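C-glycoside 3-oxidase (Microbacterium trichothecenolyticum, PDB 7DVE) uses one bound FAD per subunit and molecular oxygen to oxidise the C3 hydroxyl of the sugar of C-glycosides such as isoorientin and mangiferin, releasing hydrogen peroxide. Local coordinates at residues G43-V54 and S119-W128; P19-E30 and S215-N226. One frame throughout, in Å; residues are numbered along the deposited sequence.

Contact 1 of 2, residues G43-V54 and S119-W128; sequences GPTVSDPPGAHV and SNVGGMAAHW. With FAD (flavin-adenine dinucleotide), chain C.
With its CG swung anti to the backbone N (chi1 -160°), H53 lays its imidazole across A126 and W128, while V121, whose CG1 is also anti to N (chi1 172°), sends that methyl to P50 and G51. The carbonyl oxygen of A126 sits over the centre of one face of the H53 ring, 3.2 Å above its plane, and the same oxygen accepts a nearly straight bond from V54 N at 3.0 Å. At the ring's rim, H53 NE2 donates to W128 O (2.9 Å) on a lone pair in the carbonyl plane. V121 CG1 lies 3.6 Å from P50 CB, and V121 N donates to P44 O (2.8 Å). A water between the two loops accepts hydrogen bonds from V46 N and G51 N and donates to S47 OG and V121 O. The 119-128 loop lines the FAD pocket of this GMC oxidoreductase: M124 N donates to FAD O2A at the pyrophosphate, and W128 CB comes to 3.3 Å from FAD C9A of the isoalloxazine. Inside it, N120 ND2 bridges V121 O and G123 O, and H127 NE2 donates to N120 OD1, which fixes the amide's rotation. G51 and G122 pack CA to CA at 3.5 Å, and a side chain on G122 would run into G51.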
loop_
_atom_site.group_PDB
_atom_site.type_symbol
_atom_site.label_atom_id
_atom_site.label_comp_id
_atom_site.label_asym_id
_atom_site.label_seq_id
_atom_site.Cartn_x
_atom_site.Cartn_y
_atom_site.Cartn_z
ATOM N N GLY A 43 8.201 11.824 7.968
ATOM C CA GLY A 43 9.436 11.521 7.267
ATOM C C GLY A 43 9.974 12.702 6.480
ATOM O O GLY A 43 9.294 13.720 6.295
ATOM N N PRO A 44 11.216 12.600 6.018
ATOM C CA PRO A 44 11.770 13.640 5.142
ATOM C C PRO A 44 11.208 13.547 3.731
ATOM O O PRO A 44 10.516 12.601 3.352
ATOM C CB PRO A 44 13.272 13.344 5.144
ATOM C CG PRO A 44 13.346 11.855 5.405
ATOM C CD PRO A 44 12.206 11.551 6.333
ATOM N N THR A 45 11.531 14.567 2.943
ATOM C CA THR A 45 11.411 14.496 1.494
ATOM C C THR A 45 12.682 13.872 0.947
ATOM O O THR A 45 13.767 14.437 1.133
ATOM C CB THR A 45 11.237 15.894 0.896
ATOM O OG1 THR A 45 10.276 16.627 1.665
ATOM C CG2 THR A 45 10.801 15.816 -0.547
ATOM N N VAL A 46 12.565 12.737 0.251
ATOM C CA VAL A 46 13.740 12.034 -0.258
ATOM C C VAL A 46 13.819 12.015 -1.778
ATOM O O VAL A 46 14.781 11.464 -2.323
ATOM C CB VAL A 46 13.818 10.595 0.295
ATOM C CG1 VAL A 46 13.815 10.605 1.834
ATOM C CG2 VAL A 46 12.664 9.746 -0.247
ATOM N N SER A 47 12.861 12.617 -2.484
ATOM C CA SER A 47 12.792 12.514 -3.938
ATOM C C SER A 47 12.113 13.748 -4.516
ATOM O O SER A 47 11.430 14.492 -3.807
ATOM C CB SER A 47 12.037 11.259 -4.367
ATOM O OG SER A 47 10.786 11.207 -3.715
ATOM N N ASP A 48 12.302 13.945 -5.830
ATOM C CA ASP A 48 11.806 15.106 -6.578
ATOM C C ASP A 48 11.007 14.652 -7.797
ATOM O O ASP A 48 11.521 13.856 -8.613
ATOM C CB ASP A 48 12.947 16.018 -7.050
ATOM C CG ASP A 48 12.475 17.416 -7.355
ATOM O OD1 ASP A 48 11.673 17.949 -6.557
ATOM O OD2 ASP A 48 12.898 17.992 -8.382
ATOM N N PRO A 49 9.750 15.121 -7.963
ATOM C CA PRO A 49 8.965 15.919 -7.000
ATOM C C PRO A 49 8.663 15.135 -5.736
ATOM O O PRO A 49 8.752 13.909 -5.777
ATOM C CB PRO A 49 7.670 16.244 -7.767
ATOM C CG PRO A 49 7.620 15.237 -8.880
ATOM C CD PRO A 49 9.054 14.986 -9.252
ATOM N N PRO A 50 8.340 15.811 -4.636
ATOM C CA PRO A 50 8.114 15.093 -3.377
ATOM C C PRO A 50 7.191 13.894 -3.569
ATOM O O PRO A 50 6.186 13.967 -4.278
ATOM C CB PRO A 50 7.488 16.164 -2.477
ATOM C CG PRO A 50 8.077 17.454 -2.999
ATOM C CD PRO A 50 8.208 17.272 -4.475
ATOM N N GLY A 51 7.549 12.777 -2.926
ATOM C CA GLY A 51 6.815 11.542 -3.069
ATOM C C GLY A 51 7.179 10.696 -4.271
ATOM O O GLY A 51 6.627 9.601 -4.426
ATOM N N ALA A 52 8.064 11.159 -5.143
ATOM C CA ALA A 52 8.410 10.374 -6.323
ATOM C C ALA A 52 9.192 9.116 -5.923
ATOM O O ALA A 52 9.784 9.040 -4.849
ATOM C CB ALA A 52 9.209 11.225 -7.302
ATOM N N HIS A 53 9.157 8.102 -6.785
ATOM C CA HIS A 53 9.822 6.840 -6.463
ATOM C C HIS A 53 11.339 7.020 -6.421
ATOM O O HIS A 53 11.913 7.753 -7.224
ATOM C CB HIS A 53 9.456 5.756 -7.484
ATOM C CG HIS A 53 9.691 4.362 -6.984
ATOM N ND1 HIS A 53 10.951 3.805 -6.902
ATOM C CD2 HIS A 53 8.832 3.425 -6.504
ATOM C CE1 HIS A 53 10.857 2.582 -6.403
ATOM N NE2 HIS A 53 9.583 2.322 -6.165
ATOM N N VAL A 54 11.996 6.332 -5.485
ATOM C CA VAL A 54 13.453 6.432 -5.400
ATOM C C VAL A 54 14.124 5.999 -6.707
ATOM O O VAL A 54 15.179 6.519 -7.061
ATOM C CB VAL A 54 13.993 5.648 -4.181
ATOM C CG1 VAL A 54 13.442 6.241 -2.862
ATOM C CG2 VAL A 54 13.698 4.131 -4.275
ATOM N N SER A 119 8.872 5.947 6.413
ATOM C CA SER A 119 8.658 7.295 6.946
ATOM C C SER A 119 9.340 8.277 6.000
ATOM O O SER A 119 10.551 8.503 6.108
ATOM C CB SER A 119 9.200 7.426 8.360
ATOM O OG SER A 119 8.289 6.872 9.298
ATOM N N ASN A 120 8.563 8.851 5.079
ATOM C CA ASN A 120 9.090 9.724 4.028
ATOM C C ASN A 120 7.925 10.308 3.242
ATOM O O ASN A 120 6.802 9.802 3.305
ATOM C CB ASN A 120 10.035 8.970 3.095
ATOM C CG ASN A 120 9.366 7.772 2.436
ATOM O OD1 ASN A 120 9.471 6.639 2.927
ATOM N ND2 ASN A 120 8.668 8.017 1.311
ATOM N N VAL A 121 8.191 11.392 2.515
ATOM C CA VAL A 121 7.159 11.926 1.631
ATOM C C VAL A 121 6.948 10.930 0.500
ATOM O O VAL A 121 7.908 10.444 -0.105
ATOM C CB VAL A 121 7.534 13.335 1.140
ATOM C CG1 VAL A 121 6.552 13.833 0.065
ATOM C CG2 VAL A 121 7.512 14.319 2.336
ATOM N N GLY A 122 5.696 10.534 0.282
ATOM C CA GLY A 122 5.370 9.438 -0.609
ATOM C C GLY A 122 5.011 8.133 0.085
ATOM O O GLY A 122 4.431 7.244 -0.564
ATOM N N GLY A 123 5.326 7.999 1.381
ATOM C CA GLY A 123 5.119 6.770 2.127
ATOM C C GLY A 123 5.792 5.595 1.447
ATOM O O GLY A 123 6.755 5.743 0.678
ATOM N N MET A 124 5.234 4.405 1.687
ATOM C CA MET A 124 5.753 3.185 1.082
ATOM C C MET A 124 5.700 3.220 -0.447
ATOM O O MET A 124 6.471 2.503 -1.109
ATOM C CB MET A 124 4.969 1.996 1.614
ATOM C CG MET A 124 5.723 1.253 2.661
ATOM S SD MET A 124 4.843 -0.078 3.503
ATOM C CE MET A 124 3.957 -0.770 2.190
ATOM N N ALA A 125 4.829 4.059 -1.029
ATOM C CA ALA A 125 4.785 4.113 -2.480
ATOM C C ALA A 125 6.028 4.759 -3.073
ATOM O O ALA A 125 6.203 4.701 -4.291
ATOM C CB ALA A 125 3.522 4.849 -2.951
ATOM N N ALA A 126 6.897 5.372 -2.265
ATOM C CA ALA A 126 8.181 5.760 -2.834
ATOM C C ALA A 126 9.082 4.559 -3.089
ATOM O O ALA A 126 10.137 4.716 -3.719
ATOM C CB ALA A 126 8.907 6.749 -1.938
ATOM N N HIS A 127 8.668 3.368 -2.658
ATOM C CA HIS A 127 9.512 2.185 -2.690
ATOM C C HIS A 127 8.825 0.963 -3.269
ATOM O O HIS A 127 9.467 -0.091 -3.350
ATOM C CB HIS A 127 9.993 1.817 -1.268
ATOM C CG HIS A 127 10.490 2.979 -0.477
ATOM N ND1 HIS A 127 11.784 3.444 -0.581
ATOM C CD2 HIS A 127 9.869 3.785 0.413
ATOM C CE1 HIS A 127 11.941 4.481 0.223
ATOM N NE2 HIS A 127 10.797 4.703 0.843
ATOM N N TRP A 128 7.542 1.050 -3.621
ATOM C CA TRP A 128 6.745 -0.128 -3.934
ATOM C C TRP A 128 7.024 -0.621 -5.354
ATOM O O TRP A 128 7.809 -0.030 -6.101
ATOM C CB TRP A 128 5.258 0.160 -3.732
ATOM C CG TRP A 128 4.607 1.089 -4.732
ATOM C CD1 TRP A 128 5.206 2.092 -5.466
ATOM C CD2 TRP A 128 3.221 1.105 -5.098
ATOM N NE1 TRP A 128 4.264 2.740 -6.245
ATOM C CE2 TRP A 128 3.044 2.148 -6.050
ATOM C CE3 TRP A 128 2.116 0.345 -4.718
ATOM C CZ2 TRP A 128 1.799 2.438 -6.622
ATOM C CZ3 TRP A 128 0.877 0.641 -5.292
ATOM C CH2 TRP A 128 0.733 1.672 -6.233
HETATM P PA FAD C . 1.830 4.608 3.472
HETATM O O1A FAD C . 2.566 3.916 4.558
HETATM O O2A FAD C . 2.178 4.303 2.064
HETATM O O5B FAD C . 2.049 6.165 3.829
HETATM C C5B FAD C . 1.690 6.639 5.129
HETATM C C4B FAD C . 2.526 7.840 5.487
HETATM O O4B FAD C . 2.034 8.284 6.786
HETATM C C3B FAD C . 3.999 7.445 5.715
HETATM O O3B FAD C . 4.827 8.311 4.914
HETATM C C2B FAD C . 4.172 7.755 7.209
HETATM O O2B FAD C . 5.472 8.274 7.500
HETATM C C1B FAD C . 3.156 8.856 7.441
HETATM N N9A FAD C . 2.832 8.989 8.907
HETATM C C8A FAD C . 2.471 7.928 9.648
HETATM N N7A FAD C . 2.236 8.343 10.897
HETATM C C5A FAD C . 2.456 9.659 10.946
HETATM C C6A FAD C . 2.344 10.537 11.952
HETATM N N6A FAD C . 1.963 10.040 13.129
HETATM N N1A FAD C . 2.598 11.851 11.796
HETATM C C2A FAD C . 2.991 12.295 10.532
HETATM N N3A FAD C . 3.089 11.359 9.486
HETATM C C4A FAD C . 2.820 10.063 9.714
HETATM N N1 FAD C . 1.186 -2.348 -2.765
HETATM C C2 FAD C . 0.400 -2.695 -3.850
HETATM O O2 FAD C . -0.792 -2.412 -3.809
HETATM N N3 FAD C . 0.963 -3.362 -4.950
HETATM C C4 FAD C . 2.348 -3.638 -4.973
HETATM O O4 FAD C . 2.837 -4.205 -5.956
HETATM C C4X FAD C . 3.124 -3.283 -3.874
HETATM N N5 FAD C . 4.447 -3.569 -3.804
HETATM C C5X FAD C . 5.192 -3.079 -2.771
HETATM C C6 FAD C . 6.590 -3.241 -2.748
HETATM C C7 FAD C . 7.380 -2.703 -1.738
HETATM C C7M FAD C . 8.918 -2.892 -1.749
HETATM C C8 FAD C . 6.770 -1.986 -0.707
HETATM C C8M FAD C . 7.632 -1.388 0.420
HETATM C C9 FAD C . 5.378 -1.825 -0.714
HETATM C C9A FAD C . 4.579 -2.372 -1.735
HETATM N N10 FAD C . 3.233 -2.236 -1.736
HETATM C C10 FAD C . 2.521 -2.637 -2.791
HETATM C "C1'" FAD C . 2.482 -1.617 -0.607
HETATM C "C2'" FAD C . 2.125 -0.137 -0.793
HETATM O "O2'" FAD C . 3.341 0.628 -0.773
HETATM C "C3'" FAD C . 1.122 0.326 0.316
HETATM O "O3'" FAD C . -0.089 -0.439 0.228
HETATM C "C4'" FAD C . 0.716 1.788 0.124
HETATM O "O4'" FAD C . 1.874 2.609 0.138
HETATM C "C5'" FAD C . -0.232 2.240 1.268
HETATM O "O5'" FAD C . -0.438 3.666 1.215
HETATM P P FAD C . -0.870 4.559 2.494
HETATM O O1P FAD C . -0.775 6.018 2.216
HETATM O O2P FAD C . -2.158 3.989 2.944
HETATM O O3P FAD C . 0.250 4.375 3.648
HETATM O O HOH W 1 9.955 12.112 -1.217
#

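Contact 2 of 2, residues P19-E30 and S215-N226; sequences PAGATYARILSE and SDVVLGDITRGN. With FAD (flavin-adenine dinucleotide), chain C.
The side chains of R26 and I222 cross at about a right angle, I222 CG2 lying 3.8 Å from R26 CG. Bent at chi2 (-114°), the arginine carries its guanidinium to the carbonyls of 215-224: NH1 donates to V218 O at 3.1 Å, from above the carbonyl plane, and more weakly to V217 O. Its NE meets E30 OE2 in a salt bridge, and that carboxylate oxygen has a second partner in R159. Cut back to an alanine, R26 would probably leave E30 without this salt-bridge mate and V218 O without its NH1 donor. Nearer the FAD, V218 crosses T23 obliquely and sets CG1 3.6 Å from A22 CB; L219 CD2 reaches both A22 CB and A25 CB, small residues consistent with the axes coming as close as 8.1 Å. At the far end, N226 ND2 donates to S29 OG (2.9 Å) with the oxygen in its amide plane, while S29 OG in turn donates to A25 O, one turn earlier in its own helix. The two helices run nearly parallel, at 24°. Helix 19-30 starts at the FAD pyrophosphate, where A20 N makes a weak hydrogen bond to FAD O1P, and G21 fits the last glycine of a GxGxxG pattern, consistent with the dinucleotide-binding helix of a Rossmann-type fold.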
loop_
_atom_site.group_PDB
_atom_site.type_symbol
_atom_site.label_atom_id
_atom_site.label_comp_id
_atom_site.label_asym_id
_atom_site.label_seq_id
_atom_site.Cartn_x
_atom_site.Cartn_y
_atom_site.Cartn_z
ATOM N N PRO A 19 -0.207 7.256 -0.935
ATOM C CA PRO A 19 -1.318 7.395 -1.903
ATOM C C PRO A 19 -2.677 7.672 -1.283
ATOM O O PRO A 19 -3.537 8.240 -1.967
ATOM C CB PRO A 19 -1.314 6.048 -2.635
ATOM C CG PRO A 19 0.087 5.501 -2.437
ATOM C CD PRO A 19 0.577 6.027 -1.128
ATOM N N ALA A 20 -2.911 7.314 -0.016
ATOM C CA ALA A 20 -4.227 7.560 0.580
ATOM C C ALA A 20 -4.408 9.030 0.956
ATOM O O ALA A 20 -5.397 9.678 0.565
ATOM C CB ALA A 20 -4.417 6.655 1.809
ATOM N N GLY A 21 -3.452 9.580 1.710
ATOM C CA GLY A 21 -3.493 11.002 2.003
ATOM C C GLY A 21 -3.424 11.837 0.739
ATOM O O GLY A 21 -4.146 12.837 0.601
ATOM N N ALA A 22 -2.574 11.419 -0.214
ATOM C CA ALA A 22 -2.501 12.110 -1.497
ATOM C C ALA A 22 -3.832 12.056 -2.232
ATOM O O ALA A 22 -4.203 13.018 -2.906
ATOM C CB ALA A 22 -1.386 11.531 -2.375
ATOM N N THR A 23 -4.563 10.938 -2.132
ATOM C CA THR A 23 -5.845 10.874 -2.821
ATOM C C THR A 23 -6.782 11.943 -2.286
ATOM O O THR A 23 -7.449 12.650 -3.056
ATOM C CB THR A 23 -6.475 9.490 -2.676
ATOM O OG1 THR A 23 -5.717 8.547 -3.432
ATOM C CG2 THR A 23 -7.912 9.504 -3.213
ATOM N N TYR A 24 -6.845 12.074 -0.955
ATOM C CA TYR A 24 -7.676 13.139 -0.394
ATOM C C TYR A 24 -7.241 14.507 -0.913
ATOM O O TYR A 24 -8.077 15.330 -1.318
ATOM C CB TYR A 24 -7.637 13.106 1.131
ATOM C CG TYR A 24 -8.627 12.139 1.724
ATOM C CD1 TYR A 24 -8.331 10.780 1.810
ATOM C CD2 TYR A 24 -9.856 12.573 2.186
ATOM C CE1 TYR A 24 -9.233 9.884 2.354
ATOM C CE2 TYR A 24 -10.769 11.681 2.739
ATOM C CZ TYR A 24 -10.450 10.344 2.810
ATOM O OH TYR A 24 -11.338 9.463 3.351
ATOM N N ALA A 25 -5.929 14.762 -0.922
ATOM C CA ALA A 25 -5.437 16.058 -1.396
ATOM C C ALA A 25 -5.848 16.315 -2.841
ATOM O O ALA A 25 -6.344 17.399 -3.176
ATOM C CB ALA A 25 -3.916 16.141 -1.260
ATOM N N ARG A 26 -5.674 15.323 -3.714
ATOM C CA ARG A 26 -5.968 15.556 -5.125
ATOM C C ARG A 26 -7.465 15.709 -5.372
ATOM O O ARG A 26 -7.886 16.575 -6.159
ATOM C CB ARG A 26 -5.402 14.440 -5.993
ATOM C CG ARG A 26 -5.183 14.912 -7.451
ATOM C CD ARG A 26 -6.102 14.175 -8.393
ATOM N NE ARG A 26 -5.842 14.409 -9.805
ATOM C CZ ARG A 26 -4.898 13.793 -10.502
ATOM N NH1 ARG A 26 -3.958 13.078 -9.911
ATOM N NH2 ARG A 26 -4.889 13.909 -11.824
ATOM N N ILE A 27 -8.293 14.889 -4.716
ATOM C CA ILE A 27 -9.722 15.000 -4.976
ATOM C C ILE A 27 -10.260 16.304 -4.435
ATOM O O ILE A 27 -11.176 16.887 -5.020
ATOM C CB ILE A 27 -10.506 13.805 -4.415
ATOM C CG1 ILE A 27 -10.009 12.512 -5.050
ATOM C CG2 ILE A 27 -12.015 13.996 -4.683
ATOM C CD1 ILE A 27 -10.556 12.329 -6.468
ATOM N N LEU A 28 -9.704 16.806 -3.334
ATOM C CA LEU A 28 -10.175 18.105 -2.873
ATOM C C LEU A 28 -9.599 19.242 -3.710
ATOM O O LEU A 28 -10.264 20.270 -3.873
ATOM C CB LEU A 28 -9.865 18.293 -1.379
ATOM C CG LEU A 28 -10.606 17.316 -0.446
ATOM C CD1 LEU A 28 -10.008 17.243 0.958
ATOM C CD2 LEU A 28 -12.107 17.643 -0.389
ATOM N N SER A 29 -8.397 19.086 -4.280
ATOM C CA SER A 29 -7.922 20.110 -5.213
ATOM C C SER A 29 -8.775 20.151 -6.477
ATOM O O SER A 29 -8.901 21.212 -7.105
ATOM C CB SER A 29 -6.454 19.881 -5.572
ATOM O OG SER A 29 -5.641 19.866 -4.407
ATOM N N GLU A 30 -9.388 19.024 -6.846
ATOM C CA GLU A 30 -10.302 19.001 -7.990
ATOM C C GLU A 30 -11.688 19.542 -7.617
ATOM O O GLU A 30 -12.133 20.558 -8.158
ATOM C CB GLU A 30 -10.404 17.577 -8.565
ATOM C CG GLU A 30 -9.206 17.117 -9.443
ATOM C CD GLU A 30 -9.214 15.603 -9.730
ATOM O OE1 GLU A 30 -10.057 14.882 -9.154
ATOM O OE2 GLU A 30 -8.370 15.124 -10.523
ATOM N N SER A 215 2.902 8.915 -4.752
ATOM C CA SER A 215 2.221 10.140 -4.336
ATOM C C SER A 215 2.557 11.325 -5.230
ATOM O O SER A 215 1.785 12.285 -5.262
ATOM C CB SER A 215 2.570 10.473 -2.892
ATOM O OG SER A 215 2.152 9.421 -2.063
ATOM N N ASP A 216 3.695 11.298 -5.937
ATOM C CA ASP A 216 3.950 12.324 -6.940
ATOM C C ASP A 216 2.844 12.342 -7.986
ATOM O O ASP A 216 2.348 13.410 -8.359
ATOM C CB ASP A 216 5.302 12.089 -7.612
ATOM C CG ASP A 216 5.442 10.673 -8.157
ATOM O OD1 ASP A 216 4.893 9.757 -7.527
ATOM O OD2 ASP A 216 6.102 10.465 -9.194
ATOM N N VAL A 217 2.403 11.159 -8.425
ATOM C CA VAL A 217 1.394 11.089 -9.475
ATOM C C VAL A 217 -0.003 11.323 -8.910
ATOM O O VAL A 217 -0.832 11.991 -9.544
ATOM C CB VAL A 217 1.491 9.741 -10.209
ATOM C CG1 VAL A 217 0.416 9.643 -11.303
ATOM C CG2 VAL A 217 2.873 9.592 -10.801
ATOM N N VAL A 218 -0.281 10.789 -7.722
ATOM C CA VAL A 218 -1.584 11.003 -7.096
ATOM C C VAL A 218 -1.784 12.481 -6.773
ATOM O O VAL A 218 -2.843 13.052 -7.048
ATOM C CB VAL A 218 -1.737 10.120 -5.843
ATOM C CG1 VAL A 218 -3.141 10.272 -5.286
ATOM C CG2 VAL A 218 -1.460 8.666 -6.182
ATOM N N LEU A 219 -0.765 13.125 -6.194
ATOM C CA LEU A 219 -0.838 14.555 -5.902
ATOM C C LEU A 219 -0.967 15.360 -7.188
ATOM O O LEU A 219 -1.775 16.302 -7.272
ATOM C CB LEU A 219 0.410 14.990 -5.129
ATOM C CG LEU A 219 0.520 14.646 -3.633
ATOM C CD1 LEU A 219 1.853 15.121 -3.073
ATOM C CD2 LEU A 219 -0.627 15.236 -2.834
ATOM N N GLY A 220 -0.166 15.008 -8.211
ATOM C CA GLY A 220 -0.289 15.601 -9.524
ATOM C C GLY A 220 0.025 17.076 -9.577
ATOM O O GLY A 220 0.245 17.734 -8.547
ATOM N N ASP A 221 0.021 17.619 -10.797
ATOM C CA ASP A 221 0.237 19.043 -10.925
ATOM C C ASP A 221 -0.919 19.834 -10.354
ATOM O O ASP A 221 -0.707 20.975 -9.935
ATOM C CB ASP A 221 0.477 19.442 -12.373
ATOM C CG ASP A 221 1.702 18.782 -12.961
ATOM O OD1 ASP A 221 2.727 18.619 -12.247
ATOM O OD2 ASP A 221 1.646 18.477 -14.168
ATOM N N ILE A 222 -2.129 19.262 -10.295
ATOM C CA ILE A 222 -3.215 20.049 -9.707
ATOM C C ILE A 222 -2.988 20.250 -8.210
ATOM O O ILE A 222 -3.273 21.329 -7.693
ATOM C CB ILE A 222 -4.618 19.464 -10.000
ATOM C CG1 ILE A 222 -5.688 20.511 -9.684
ATOM C CG2 ILE A 222 -4.911 18.233 -9.173
ATOM C CD1 ILE A 222 -7.060 20.202 -10.247
ATOM N N THR A 223 -2.419 19.281 -7.485
ATOM C CA THR A 223 -2.183 19.574 -6.074
ATOM C C THR A 223 -0.920 20.405 -5.886
ATOM O O THR A 223 -0.935 21.383 -5.124
ATOM C CB THR A 223 -2.125 18.277 -5.280
ATOM O OG1 THR A 223 -3.325 17.537 -5.534
ATOM C CG2 THR A 223 -1.992 18.559 -3.778
ATOM N N ARG A 224 0.154 20.076 -6.621
ATOM C CA ARG A 224 1.377 20.872 -6.523
ATOM C C ARG A 224 1.156 22.339 -6.891
ATOM O O ARG A 224 1.845 23.213 -6.354
ATOM C CB ARG A 224 2.475 20.273 -7.400
ATOM C CG ARG A 224 3.198 19.095 -6.778
ATOM C CD ARG A 224 4.390 18.681 -7.633
ATOM N NE ARG A 224 3.989 18.047 -8.884
ATOM C CZ ARG A 224 3.690 16.759 -9.005
ATOM N NH1 ARG A 224 3.686 15.949 -7.957
ATOM N NH2 ARG A 224 3.374 16.275 -10.205
ATOM N N GLY A 225 0.220 22.642 -7.800
ATOM C CA GLY A 225 -0.081 24.020 -8.167
ATOM C C GLY A 225 -1.190 24.711 -7.371
ATOM O O GLY A 225 -1.529 25.869 -7.646
ATOM N N ASN A 226 -1.765 24.037 -6.387
ATOM C CA ASN A 226 -2.898 24.511 -5.606
ATOM C C ASN A 226 -2.418 25.454 -4.510
ATOM O O ASN A 226 -1.867 25.000 -3.497
ATOM C CB ASN A 226 -3.639 23.310 -5.008
ATOM C CG ASN A 226 -4.837 23.703 -4.177
ATOM O OD1 ASN A 226 -5.136 24.882 -4.004
ATOM N ND2 ASN A 226 -5.556 22.703 -3.682
HETATM P PA FAD C . 1.830 4.608 3.472
HETATM O O1A FAD C . 2.566 3.916 4.558
HETATM O O2A FAD C . 2.178 4.303 2.064
HETATM O O5B FAD C . 2.049 6.165 3.829
HETATM C C5B FAD C . 1.690 6.639 5.129
HETATM C C4B FAD C . 2.526 7.840 5.487
HETATM O O4B FAD C . 2.034 8.284 6.786
HETATM C C3B FAD C . 3.999 7.445 5.715
HETATM O O3B FAD C . 4.827 8.311 4.914
HETATM C C2B FAD C . 4.172 7.755 7.209
HETATM O O2B FAD C . 5.472 8.274 7.500
HETATM C C1B FAD C . 3.156 8.856 7.441
HETATM N N9A FAD C . 2.832 8.989 8.907
HETATM C C8A FAD C . 2.471 7.928 9.648
HETATM N N7A FAD C . 2.236 8.343 10.897
HETATM C C5A FAD C . 2.456 9.659 10.946
HETATM C C6A FAD C . 2.344 10.537 11.952
HETATM N N6A FAD C . 1.963 10.040 13.129
HETATM N N1A FAD C . 2.598 11.851 11.796
HETATM C C2A FAD C . 2.991 12.295 10.532
HETATM N N3A FAD C . 3.089 11.359 9.486
HETATM C C4A FAD C . 2.820 10.063 9.714
HETATM N N1 FAD C . 1.186 -2.348 -2.765
HETATM C C2 FAD C . 0.400 -2.695 -3.850
HETATM O O2 FAD C . -0.792 -2.412 -3.809
HETATM N N3 FAD C . 0.963 -3.362 -4.950
HETATM C C4 FAD C . 2.348 -3.638 -4.973
HETATM O O4 FAD C . 2.837 -4.205 -5.956
HETATM C C4X FAD C . 3.124 -3.283 -3.874
HETATM N N5 FAD C . 4.447 -3.569 -3.804
HETATM C C5X FAD C . 5.192 -3.079 -2.771
HETATM C C6 FAD C . 6.590 -3.241 -2.748
HETATM C C7 FAD C . 7.380 -2.703 -1.738
HETATM C C7M FAD C . 8.918 -2.892 -1.749
HETATM C C8 FAD C . 6.770 -1.986 -0.707
HETATM C C8M FAD C . 7.632 -1.388 0.420
HETATM C C9 FAD C . 5.378 -1.825 -0.714
HETATM C C9A FAD C . 4.579 -2.372 -1.735
HETATM N N10 FAD C . 3.233 -2.236 -1.736
HETATM C C10 FAD C . 2.521 -2.637 -2.791
HETATM C "C1'" FAD C . 2.482 -1.617 -0.607
HETATM C "C2'" FAD C . 2.125 -0.137 -0.793
HETATM O "O2'" FAD C . 3.341 0.628 -0.773
HETATM C "C3'" FAD C . 1.122 0.326 0.316
HETATM O "O3'" FAD C . -0.089 -0.439 0.228
HETATM C "C4'" FAD C . 0.716 1.788 0.124
HETATM O "O4'" FAD C . 1.874 2.609 0.138
HETATM C "C5'" FAD C . -0.232 2.240 1.268
HETATM O "O5'" FAD C . -0.438 3.666 1.215
HETATM P P FAD C . -0.870 4.559 2.494
HETATM O O1P FAD C . -0.775 6.018 2.216
HETATM O O2P FAD C . -2.158 3.989 2.944
HETATM O O3P FAD C . 0.250 4.375 3.648
#

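In the fold
The centres of contacts 1 and 2 lie 14 Å apart, and both touch the same FAD. Along the chain the order is 19-30, 43-54, 119-128 and 215-226, so the two segments of contact 1 fall between those of contact 2. Helix 19-31 follows strand 12-15, loop 43-54 follows strand 37-40, and helix 215-224 precedes strand 229-232; these strands are neighbours in the five-stranded parallel sheet. The contacts also meet directly: A125 CB packs on P19 CG, A52 on D216, and S215 OG, besides its bond to S17 O, makes a weak hydrogen bond to G122 O. The start of helix 19-31 thus meets FAD at the pyrophosphate, while loop 119-128 follows it from the adenosine ribose to the isoalloxazine.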